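Local atomic coordinates of protein - conserved hypothetical (Bacillus anthracis, PDB entry 4LES), a protein that is of unknown function but folds into a compact antiparallel beta domain in which two beta sheets pack face to face. Residues F78-F83 against F131-D136; V85-V90 against W193-N198; V115-K120 against K175-V180. One frame throughout, in Å; residues are numbered along the deposited sequence.

Contact 1 (F78-F83 against F131-D136)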
loop_
_atom_site.group_PDB
_atom_site.type_symbol
_atom_site.label_atom_id
_atom_site.label_comp_id
_atom_site.label_asym_id
_atom_site.label_seq_id
_atom_site.Cartn_x
_atom_site.Cartn_y
_atom_site.Cartn_z
ATOM N N PHE A 78 -4.967 12.865 -1.104
ATOM C CA PHE A 78 -4.962 13.462 0.197
ATOM C C PHE A 78 -3.807 14.419 0.275
ATOM O O PHE A 78 -2.649 14.056 0.047
ATOM C CB PHE A 78 -4.803 12.398 1.257
ATOM C CG PHE A 78 -5.850 11.338 1.209
ATOM C CD1 PHE A 78 -5.682 10.217 0.418
ATOM C CD2 PHE A 78 -6.989 11.449 1.954
ATOM C CE1 PHE A 78 -6.639 9.222 0.371
ATOM C CE2 PHE A 78 -7.958 10.455 1.919
ATOM C CZ PHE A 78 -7.775 9.338 1.118
ATOM N N HIS A 79 -4.129 15.650 0.627
ATOM C CA HIS A 79 -3.157 16.693 0.701
ATOM C C HIS A 79 -2.418 16.794 2.044
ATOM O O HIS A 79 -3.033 16.777 3.108
ATOM C CB HIS A 79 -3.843 18.011 0.428
ATOM C CG HIS A 79 -2.924 19.165 0.484
ATOM N ND1 HIS A 79 -2.093 19.499 -0.563
ATOM C CD2 HIS A 79 -2.684 20.064 1.468
ATOM C CE1 HIS A 79 -1.381 20.560 -0.222
ATOM N NE2 HIS A 79 -1.728 20.921 0.999
ATOM N N THR A 80 -1.086 16.878 1.967
ATOM C CA THR A 80 -0.238 17.086 3.139
ATOM C C THR A 80 0.628 18.261 2.733
ATOM O O THR A 80 0.672 18.622 1.548
ATOM C CB THR A 80 0.615 15.847 3.529
ATOM O OG1 THR A 80 1.665 15.621 2.566
ATOM C CG2 THR A 80 -0.253 14.628 3.655
ATOM N N PRO A 81 1.292 18.892 3.707
ATOM C CA PRO A 81 2.078 20.085 3.389
ATOM C C PRO A 81 3.091 19.922 2.257
ATOM O O PRO A 81 3.191 20.789 1.399
ATOM C CB PRO A 81 2.794 20.396 4.713
ATOM C CG PRO A 81 1.929 19.774 5.775
ATOM C CD PRO A 81 1.356 18.541 5.143
ATOM N N LYS A 82 3.823 18.819 2.232
ATOM C CA LYS A 82 4.864 18.647 1.208
ATOM C C LYS A 82 4.489 17.743 0.047
ATOM O O LYS A 82 5.034 17.885 -1.049
ATOM C CB LYS A 82 6.129 18.094 1.870
ATOM C CG LYS A 82 6.753 19.012 2.902
ATOM C CD LYS A 82 7.863 18.280 3.658
ATOM C CE LYS A 82 8.670 19.222 4.535
ATOM N NZ LYS A 82 9.763 18.494 5.232
ATOM N N PHE A 83 3.528 16.847 0.288
ATOM C CA PHE A 83 3.134 15.846 -0.675
ATOM C C PHE A 83 1.619 15.629 -0.799
ATOM O O PHE A 83 0.901 15.678 0.192
ATOM C CB PHE A 83 3.708 14.474 -0.225
ATOM C CG PHE A 83 5.213 14.450 -0.028
ATOM C CD1 PHE A 83 6.063 14.129 -1.073
ATOM C CD2 PHE A 83 5.773 14.724 1.211
ATOM C CE1 PHE A 83 7.442 14.103 -0.902
ATOM C CE2 PHE A 83 7.164 14.714 1.395
ATOM C CZ PHE A 83 7.999 14.406 0.338
ATOM N N PHE A 131 10.517 11.830 4.193
ATOM C CA PHE A 131 9.390 12.637 4.638
ATOM C C PHE A 131 8.069 12.257 3.973
ATOM O O PHE A 131 7.083 12.882 4.238
ATOM C CB PHE A 131 9.670 14.116 4.459
ATOM C CG PHE A 131 10.876 14.611 5.243
ATOM C CD1 PHE A 131 11.068 14.242 6.577
ATOM C CD2 PHE A 131 11.758 15.497 4.677
ATOM C CE1 PHE A 131 12.149 14.717 7.314
ATOM C CE2 PHE A 131 12.843 15.997 5.413
ATOM C CZ PHE A 131 13.039 15.596 6.732
ATOM N N LEU A 132 8.035 11.247 3.104
ATOM C CA LEU A 132 6.739 10.832 2.530
ATOM C C LEU A 132 5.765 10.487 3.643
ATOM O O LEU A 132 6.135 9.818 4.586
ATOM C CB LEU A 132 6.874 9.632 1.612
ATOM C CG LEU A 132 7.127 9.919 0.142
ATOM C CD1 LEU A 132 7.352 8.601 -0.594
ATOM C CD2 LEU A 132 5.948 10.647 -0.467
ATOM N N PRO A 133 4.509 10.949 3.544
ATOM C CA PRO A 133 3.593 10.635 4.618
ATOM C C PRO A 133 3.330 9.149 4.795
ATOM O O PRO A 133 3.338 8.394 3.838
ATOM C CB PRO A 133 2.302 11.334 4.190
ATOM C CG PRO A 133 2.745 12.462 3.328
ATOM C CD PRO A 133 3.931 11.912 2.589
ATOM N N SER A 134 3.059 8.756 6.030
ATOM C CA SER A 134 2.694 7.394 6.337
ATOM C C SER A 134 1.338 7.025 5.702
ATOM O O SER A 134 0.415 7.853 5.616
ATOM C CB SER A 134 2.545 7.249 7.848
ATOM O OG SER A 134 1.520 8.119 8.320
ATOM N N VAL A 135 1.235 5.789 5.243
ATOM C CA VAL A 135 -0.011 5.247 4.711
ATOM C C VAL A 135 -0.118 3.906 5.409
ATOM O O VAL A 135 0.692 3.028 5.161
ATOM C CB VAL A 135 0.018 5.059 3.171
ATOM C CG1 VAL A 135 -1.271 4.407 2.694
ATOM C CG2 VAL A 135 0.234 6.388 2.445
ATOM N N ASP A 136 -1.096 3.754 6.299
ATOM C CA ASP A 136 -1.250 2.516 7.051
ATOM C C ASP A 136 -2.625 1.886 6.957
ATOM O O ASP A 136 -3.628 2.568 6.885
ATOM C CB ASP A 136 -1.014 2.773 8.514
ATOM C CG ASP A 136 0.387 3.252 8.805
ATOM O OD1 ASP A 136 1.365 2.679 8.283
ATOM O OD2 ASP A 136 0.484 4.205 9.559
#
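The side chain of Phe83 packs on the 131-133 loop, meeting the ring of Pro133, a methyl of Leu132 and the backbone of Phe131. Phe83 CB already touches Pro133, lying 3.8 Å from Pro133 CD. With CG anti to the carbonyl carbon (chi1 -56°), the ring then runs on toward Phe131. CG is equally far from Pro133 CD and Leu132 CD2, and the two ortho carbons divide these neighbours. Phe83 CD1 meets Leu132 CD2 at 3.5 Å. On the other side of the ring, Phe83 CD2 meets Pro133 CD at 3.6 Å. The CD2 methyl of Leu132 lies over one face of the ring, offset toward the rim, in a CH-pi contact 3.9 Å from the centroid. Farther out, Phe83 CE2 reaches the backbone of Phe131, with the carbonyl O of Phe131 3.4 Å away, and also grazes Phe131 CB.

Segment 78-83 is the tight hairpin connection between strands 69-79 and 83-96, with Pro81 and Lys82 at its crest in backbone angles close to a type I turn. Thr80 N donates to Phe83 O to close it. Segment 131-136 leads into strand 135-139 of the other sheet, so the contact joins the two sheets at one end of the domain.

At the turn, Thr80 presses OG1 and CG2 on Pro133 CG, the hydroxyl oxygen at 3.4 Å. Lys82, extended beyond CG, carries its ammonium over one face of the Phe131 ring. This is a cation-pi interaction, NZ standing 4.1 Å from the centroid and 29° off the ring normal, on the more solvent-accessible side of the contact. Met127, from the short strand 127-128, touches both Lys82 and Phe83.

Contact 2 (V85-V90 against W193-N198). With PO4 (phosphate ion), chain E.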
loop_
_atom_site.group_PDB
_atom_site.type_symbol
_atom_site.label_atom_id
_atom_site.label_comp_id
_atom_site.label_asym_id
_atom_site.label_seq_id
_atom_site.Cartn_x
_atom_site.Cartn_y
_atom_site.Cartn_z
ATOM N N VAL A 85 -0.777 12.668 -1.540
ATOM C CA VAL A 85 -0.720 11.225 -1.517
ATOM C C VAL A 85 -1.984 10.639 -2.119
ATOM O O VAL A 85 -3.082 10.917 -1.651
ATOM C CB VAL A 85 -0.572 10.716 -0.071
ATOM C CG1 VAL A 85 -0.602 9.200 -0.041
ATOM C CG2 VAL A 85 0.715 11.248 0.551
ATOM N N THR A 86 -1.838 9.848 -3.169
ATOM C CA THR A 86 -2.980 9.218 -3.812
ATOM C C THR A 86 -3.056 7.778 -3.374
ATOM O O THR A 86 -2.043 7.069 -3.390
ATOM C CB THR A 86 -2.837 9.259 -5.334
ATOM O OG1 THR A 86 -2.834 10.613 -5.752
ATOM C CG2 THR A 86 -4.007 8.545 -6.012
ATOM N N VAL A 87 -4.236 7.358 -2.928
ATOM C CA VAL A 87 -4.492 5.970 -2.590
ATOM C C VAL A 87 -5.387 5.438 -3.707
ATOM O O VAL A 87 -6.481 5.935 -3.940
ATOM C CB VAL A 87 -5.149 5.802 -1.219
ATOM C CG1 VAL A 87 -5.397 4.330 -0.926
ATOM C CG2 VAL A 87 -4.227 6.376 -0.152
ATOM N N LYS A 88 -4.910 4.429 -4.415
ATOM C CA LYS A 88 -5.657 3.952 -5.559
ATOM C C LYS A 88 -6.598 2.863 -5.181
ATOM O O LYS A 88 -7.783 2.990 -5.334
ATOM C CB LYS A 88 -4.699 3.497 -6.636
ATOM C CG LYS A 88 -3.798 4.617 -7.110
ATOM C CD LYS A 88 -2.804 4.088 -8.131
ATOM C CE LYS A 88 -1.997 5.231 -8.696
ATOM N NZ LYS A 88 -0.942 4.771 -9.646
ATOM N N ARG A 89 -6.084 1.783 -4.653
ATOM C CA ARG A 89 -6.948 0.714 -4.267
ATOM C C ARG A 89 -6.296 -0.138 -3.230
ATOM O O ARG A 89 -5.094 -0.020 -2.972
ATOM C CB ARG A 89 -7.318 -0.117 -5.473
ATOM C CG ARG A 89 -6.141 -0.590 -6.276
ATOM C CD ARG A 89 -6.585 -1.452 -7.494
ATOM N NE ARG A 89 -5.366 -2.068 -7.985
ATOM C CZ ARG A 89 -5.262 -3.184 -8.710
ATOM N NH1 ARG A 89 -6.332 -3.867 -9.105
ATOM N NH2 ARG A 89 -4.044 -3.609 -9.040
ATOM N N VAL A 90 -7.121 -0.975 -2.610
ATOM C CA VAL A 90 -6.663 -1.941 -1.633
ATOM C C VAL A 90 -7.071 -3.276 -2.242
ATOM O O VAL A 90 -8.201 -3.410 -2.704
ATOM C CB VAL A 90 -7.335 -1.752 -0.273
ATOM C CG1 VAL A 90 -6.965 -2.887 0.657
ATOM C CG2 VAL A 90 -6.959 -0.400 0.326
ATOM N N TRP A 193 -12.312 -2.009 8.022
ATOM C CA TRP A 193 -10.929 -1.659 7.764
ATOM C C TRP A 193 -10.825 -0.281 7.145
ATOM O O TRP A 193 -11.761 0.223 6.523
ATOM C CB TRP A 193 -10.251 -2.748 6.915
ATOM C CG TRP A 193 -10.113 -4.024 7.688
ATOM C CD1 TRP A 193 -11.104 -4.934 7.950
ATOM C CD2 TRP A 193 -8.934 -4.518 8.338
ATOM N NE1 TRP A 193 -10.612 -5.964 8.720
ATOM C CE2 TRP A 193 -9.284 -5.736 8.971
ATOM C CE3 TRP A 193 -7.615 -4.056 8.437
ATOM C CZ2 TRP A 193 -8.364 -6.500 9.701
ATOM C CZ3 TRP A 193 -6.693 -4.816 9.167
ATOM C CH2 TRP A 193 -7.076 -6.030 9.786
ATOM N N TYR A 194 -9.670 0.330 7.356
ATOM C CA TYR A 194 -9.435 1.685 6.932
ATOM C C TYR A 194 -8.022 1.873 6.438
ATOM O O TYR A 194 -7.118 1.061 6.719
ATOM C CB TYR A 194 -9.605 2.626 8.148
ATOM C CG TYR A 194 -10.891 2.446 8.908
ATOM C CD1 TYR A 194 -11.025 1.433 9.840
ATOM C CD2 TYR A 194 -11.982 3.292 8.690
ATOM C CE1 TYR A 194 -12.222 1.248 10.542
ATOM C CE2 TYR A 194 -13.177 3.132 9.399
ATOM C CZ TYR A 194 -13.290 2.104 10.317
ATOM O OH TYR A 194 -14.450 1.918 11.008
ATOM N N VAL A 195 -7.831 2.942 5.682
ATOM C CA VAL A 195 -6.487 3.372 5.302
ATOM C C VAL A 195 -6.295 4.749 5.948
ATOM O O VAL A 195 -7.130 5.645 5.765
ATOM C CB VAL A 195 -6.261 3.437 3.793
ATOM C CG1 VAL A 195 -4.901 4.052 3.515
ATOM C CG2 VAL A 195 -6.329 2.029 3.186
ATOM N N VAL A 196 -5.236 4.888 6.755
ATOM C CA VAL A 196 -4.942 6.158 7.424
ATOM C C VAL A 196 -3.725 6.819 6.774
ATOM O O VAL A 196 -2.645 6.213 6.647
ATOM C CB VAL A 196 -4.740 6.000 8.955
ATOM C CG1 VAL A 196 -4.322 7.315 9.590
ATOM C CG2 VAL A 196 -6.025 5.485 9.592
ATOM N N VAL A 197 -3.917 8.065 6.360
ATOM C CA VAL A 197 -2.880 8.804 5.686
ATOM C C VAL A 197 -2.367 9.970 6.546
ATOM O O VAL A 197 -3.131 10.857 6.977
ATOM C CB VAL A 197 -3.362 9.302 4.312
ATOM C CG1 VAL A 197 -2.305 10.171 3.649
ATOM C CG2 VAL A 197 -3.697 8.111 3.404
ATOM N N ASN A 198 -1.069 9.908 6.810
ATOM C CA ASN A 198 -0.339 10.918 7.558
ATOM C C ASN A 198 -0.922 11.130 8.935
ATOM O O ASN A 198 -0.828 12.217 9.459
ATOM C CB ASN A 198 -0.399 12.237 6.794
ATOM C CG ASN A 198 0.666 13.202 7.253
ATOM O OD1 ASN A 198 1.790 12.802 7.539
ATOM N ND2 ASN A 198 0.321 14.466 7.334
HETATM P P PO4 E . -4.540 -6.923 -10.390
HETATM O O1 PO4 E . -4.148 -6.610 -8.962
HETATM O O2 PO4 E . -6.033 -7.063 -10.526
HETATM O O3 PO4 E . -4.082 -5.788 -11.249
HETATM O O4 PO4 E . -3.883 -8.205 -10.824
#
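Val195 is the first residue of 193-198 to meet the other strand, and its two methyls go to different partners. CG2 comes tip to tip with Val90 CG2 at 3.8 Å, whereas CG1 faces Val87 CG2 more loosely, at 4.4 Å. Strands 83-96 and 193-197 belong to different sheets of a beta sandwich. Their segment axes run nearly antiparallel (166°) and approach to 9.7 Å, a separation filled by valine side chains. Val135 adds to this layer, touching both Val85 and Val195, and Ile205 covers Val90 and Val195.

Two residues on, Val197 again splits its branches. CG2, beside its own backbone N, lies 4.0 Å from Val87 CG2. CG1, anti to that N (chi1 176°), slides past Val85 in the opposite direction and rests 4.1 Å from Val85 CB. The strand then ends at Asn198, whose positive phi and psi turn the chain.

On the facing strand the inward alternation Val85, Val87 would continue at Arg89, but Val90 takes the inward place. Lys88 and Arg89 form a classic beta bulge, both backbone-bonded to Glu116. Arg89 therefore extends to the outer side, where its NH2 donates to phosphate O3 at 3.1 Å (159°) and weakly to phosphate O1. The ion probably came from the crystallisation liquor; Glu116 and Glu71 form salt bridges to NE and NH1 of the same guanidinium.

Contact 3 (V115-K120 against K175-V180)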
loop_
_atom_site.group_PDB
_atom_site.type_symbol
_atom_site.label_atom_id
_atom_site.label_comp_id
_atom_site.label_asym_id
_atom_site.label_seq_id
_atom_site.Cartn_x
_atom_site.Cartn_y
_atom_site.Cartn_z
ATOM N N VAL A 115 -2.016 -2.266 -0.314
ATOM C CA VAL A 115 -2.512 -0.883 -0.408
ATOM C C VAL A 115 -1.651 -0.196 -1.485
ATOM O O VAL A 115 -0.450 0.013 -1.297
ATOM C CB VAL A 115 -2.385 -0.135 0.942
ATOM C CG1 VAL A 115 -2.828 1.302 0.815
ATOM C CG2 VAL A 115 -3.186 -0.829 2.044
ATOM N N GLU A 116 -2.246 0.125 -2.619
ATOM C CA GLU A 116 -1.547 0.840 -3.694
ATOM C C GLU A 116 -1.665 2.346 -3.461
ATOM O O GLU A 116 -2.754 2.894 -3.407
ATOM C CB GLU A 116 -2.151 0.505 -5.049
ATOM C CG GLU A 116 -1.865 -0.911 -5.501
ATOM C CD GLU A 116 -2.392 -1.187 -6.897
ATOM O OE1 GLU A 116 -3.310 -0.457 -7.357
ATOM O OE2 GLU A 116 -1.897 -2.149 -7.527
ATOM N N ALA A 117 -0.533 3.004 -3.354
ATOM C CA ALA A 117 -0.493 4.421 -3.081
ATOM C C ALA A 117 0.673 5.063 -3.777
ATOM O O ALA A 117 1.610 4.390 -4.211
ATOM C CB ALA A 117 -0.345 4.632 -1.579
ATOM N N GLU A 118 0.625 6.378 -3.884
ATOM C CA GLU A 118 1.745 7.119 -4.455
ATOM C C GLU A 118 1.808 8.543 -3.883
ATOM O O GLU A 118 0.802 9.060 -3.410
ATOM C CB GLU A 118 1.667 7.101 -5.975
ATOM C CG GLU A 118 0.412 7.699 -6.567
ATOM C CD GLU A 118 0.371 7.518 -8.082
ATOM O OE1 GLU A 118 0.812 6.449 -8.560
ATOM O OE2 GLU A 118 -0.104 8.434 -8.784
ATOM N N GLY A 119 2.992 9.138 -3.876
ATOM C CA GLY A 119 3.170 10.480 -3.343
ATOM C C GLY A 119 3.803 11.381 -4.376
ATOM O O GLY A 119 4.703 10.961 -5.082
ATOM N N LYS A 120 3.340 12.620 -4.438
ATOM C CA LYS A 120 3.834 13.611 -5.368
ATOM C C LYS A 120 4.373 14.792 -4.569
ATOM O O LYS A 120 3.696 15.317 -3.708
ATOM C CB LYS A 120 2.683 14.072 -6.266
ATOM C CG LYS A 120 3.016 15.047 -7.391
ATOM C CD LYS A 120 1.733 15.323 -8.187
ATOM C CE LYS A 120 1.963 15.713 -9.639
ATOM N NZ LYS A 120 2.418 17.110 -9.822
ATOM N N LYS A 175 6.188 9.238 -6.660
ATOM C CA LYS A 175 6.847 8.014 -6.227
ATOM C C LYS A 175 5.840 6.996 -5.697
ATOM O O LYS A 175 5.057 7.297 -4.791
ATOM C CB LYS A 175 7.890 8.384 -5.174
ATOM C CG LYS A 175 8.274 7.306 -4.173
ATOM C CD LYS A 175 8.917 6.053 -4.775
ATOM C CE LYS A 175 9.314 5.089 -3.649
ATOM N NZ LYS A 175 9.287 3.646 -4.018
ATOM N N ARG A 176 5.852 5.797 -6.272
ATOM C CA ARG A 176 4.957 4.728 -5.836
ATOM C C ARG A 176 5.311 4.325 -4.424
ATOM O O ARG A 176 6.459 4.333 -4.054
ATOM C CB ARG A 176 5.046 3.495 -6.728
ATOM C CG ARG A 176 4.479 3.629 -8.138
ATOM C CD ARG A 176 3.044 4.173 -8.199
ATOM N NE ARG A 176 2.061 3.495 -7.316
ATOM C CZ ARG A 176 1.203 2.531 -7.668
ATOM N NH1 ARG A 176 1.145 2.057 -8.909
ATOM N NH2 ARG A 176 0.390 2.027 -6.756
ATOM N N GLN A 177 4.303 4.016 -3.626
ATOM C CA GLN A 177 4.510 3.583 -2.236
ATOM C C GLN A 177 3.491 2.499 -1.889
ATOM O O GLN A 177 2.593 2.674 -1.048
ATOM C CB GLN A 177 4.580 4.754 -1.193
ATOM C CG GLN A 177 3.577 5.915 -1.293
ATOM C CD GLN A 177 3.649 6.934 -0.115
ATOM O OE1 GLN A 177 3.411 8.140 -0.289
ATOM N NE2 GLN A 177 3.976 6.445 1.078
ATOM N N ASN A 178 3.645 1.367 -2.576
ATOM C CA ASN A 178 2.800 0.210 -2.330
ATOM C C ASN A 178 3.146 -0.463 -1.008
ATOM O O ASN A 178 4.303 -0.632 -0.715
ATOM C CB ASN A 178 2.928 -0.784 -3.484
ATOM C CG ASN A 178 2.370 -0.218 -4.783
ATOM O OD1 ASN A 178 1.426 0.566 -4.773
ATOM N ND2 ASN A 178 2.966 -0.576 -5.883
ATOM N N LYS A 179 2.150 -0.802 -0.202
ATOM C CA LYS A 179 2.399 -1.527 1.050
ATOM C C LYS A 179 1.733 -2.885 0.933
ATOM O O LYS A 179 0.633 -2.997 0.357
ATOM C CB LYS A 179 1.719 -0.850 2.240
ATOM C CG LYS A 179 1.834 0.648 2.323
ATOM C CD LYS A 179 3.238 1.087 2.593
ATOM C CE LYS A 179 3.184 2.551 3.006
ATOM N NZ LYS A 179 4.481 3.218 2.853
ATOM N N VAL A 180 2.353 -3.904 1.507
ATOM C CA VAL A 180 1.776 -5.234 1.503
ATOM C C VAL A 180 1.779 -5.803 2.912
ATOM O O VAL A 180 2.828 -5.895 3.561
ATOM C CB VAL A 180 2.515 -6.182 0.531
ATOM C CG1 VAL A 180 1.878 -7.561 0.526
ATOM C CG2 VAL A 180 2.512 -5.589 -0.872
#
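The carbonyl oxygen of Ala117 is gripped from opposite faces of its plane by two donors. Gln177 N reaches it at 2.8 Å, and Arg176 NE at 3.3 Å in a nearly straight bond (170°). Neither sits on a lone pair, but the oxygen does lie in the guanidinium plane of Arg176. Bends at chi2 (-52°) and chi3 (-50°) fold the arginine across toward strand 110-121 and bring NE there. The same NE makes a salt bridge to Glu118 OE1 at 3.4 Å through charge alone, since the carboxylate oxygen stands well out of the guanidinium plane. Lys88 is the stronger partner of that carboxylate.

These groups bridge an interruption in the antiparallel pairing of the edge strand 174-184 with 110-121. On either side the backbone pairs regularly, as Val115 with Lys179 and Gly119 with Lys175, each by two hydrogen bonds. Between them the carbonyl of Gln177 is swung aside, its oxygen lying against Ala117 CB and not bonding to Ala117 N, which instead makes a weak bond to Asn178 OD1 (3.4 Å). No residue is inserted, and the register is the same on both sides of the break. Asn178 OD1 also packs against Glu116 CA at 3.2 Å, while its ND2 bonds to Asp156.

Gln177 extends its side chain past Ala117 O toward Gly119, where OE1 stays 3.7 Å from Gly119 N and is buried without a polar partner. Glu116, bonded to Tyr155 and Arg89, keeps a carboxylate 4.5 Å (OE1) from Arg176 NH2. Alternating acidic and basic groups on this face probably keep Glu116 and Glu118 ionised and offset the closeness of Arg176 to Lys88.

Contact 2 lies in the buried interior and consists of valines meeting between sheets, whereas contact 3 works within one sheet, through backbone hydrogen bonds and charged side chains. Contact 1 also spans the two sheets but at their end, where it is partly buried and mixes ring packing with a surface cation-pi pair. Strand 83-96 links all three: it begins at Phe83 of contact 1, supplies 85-90 to contact 2, and borders strand 110-121 of contact 3. Its outer face joins contacts 2 and 3 by salt bridges, Lys88 to Glu118 and Arg89 to Glu116. Toward the interior, Pro133 packs on Val85, and Leu132 touches Gln177, bringing contact 1 against both others.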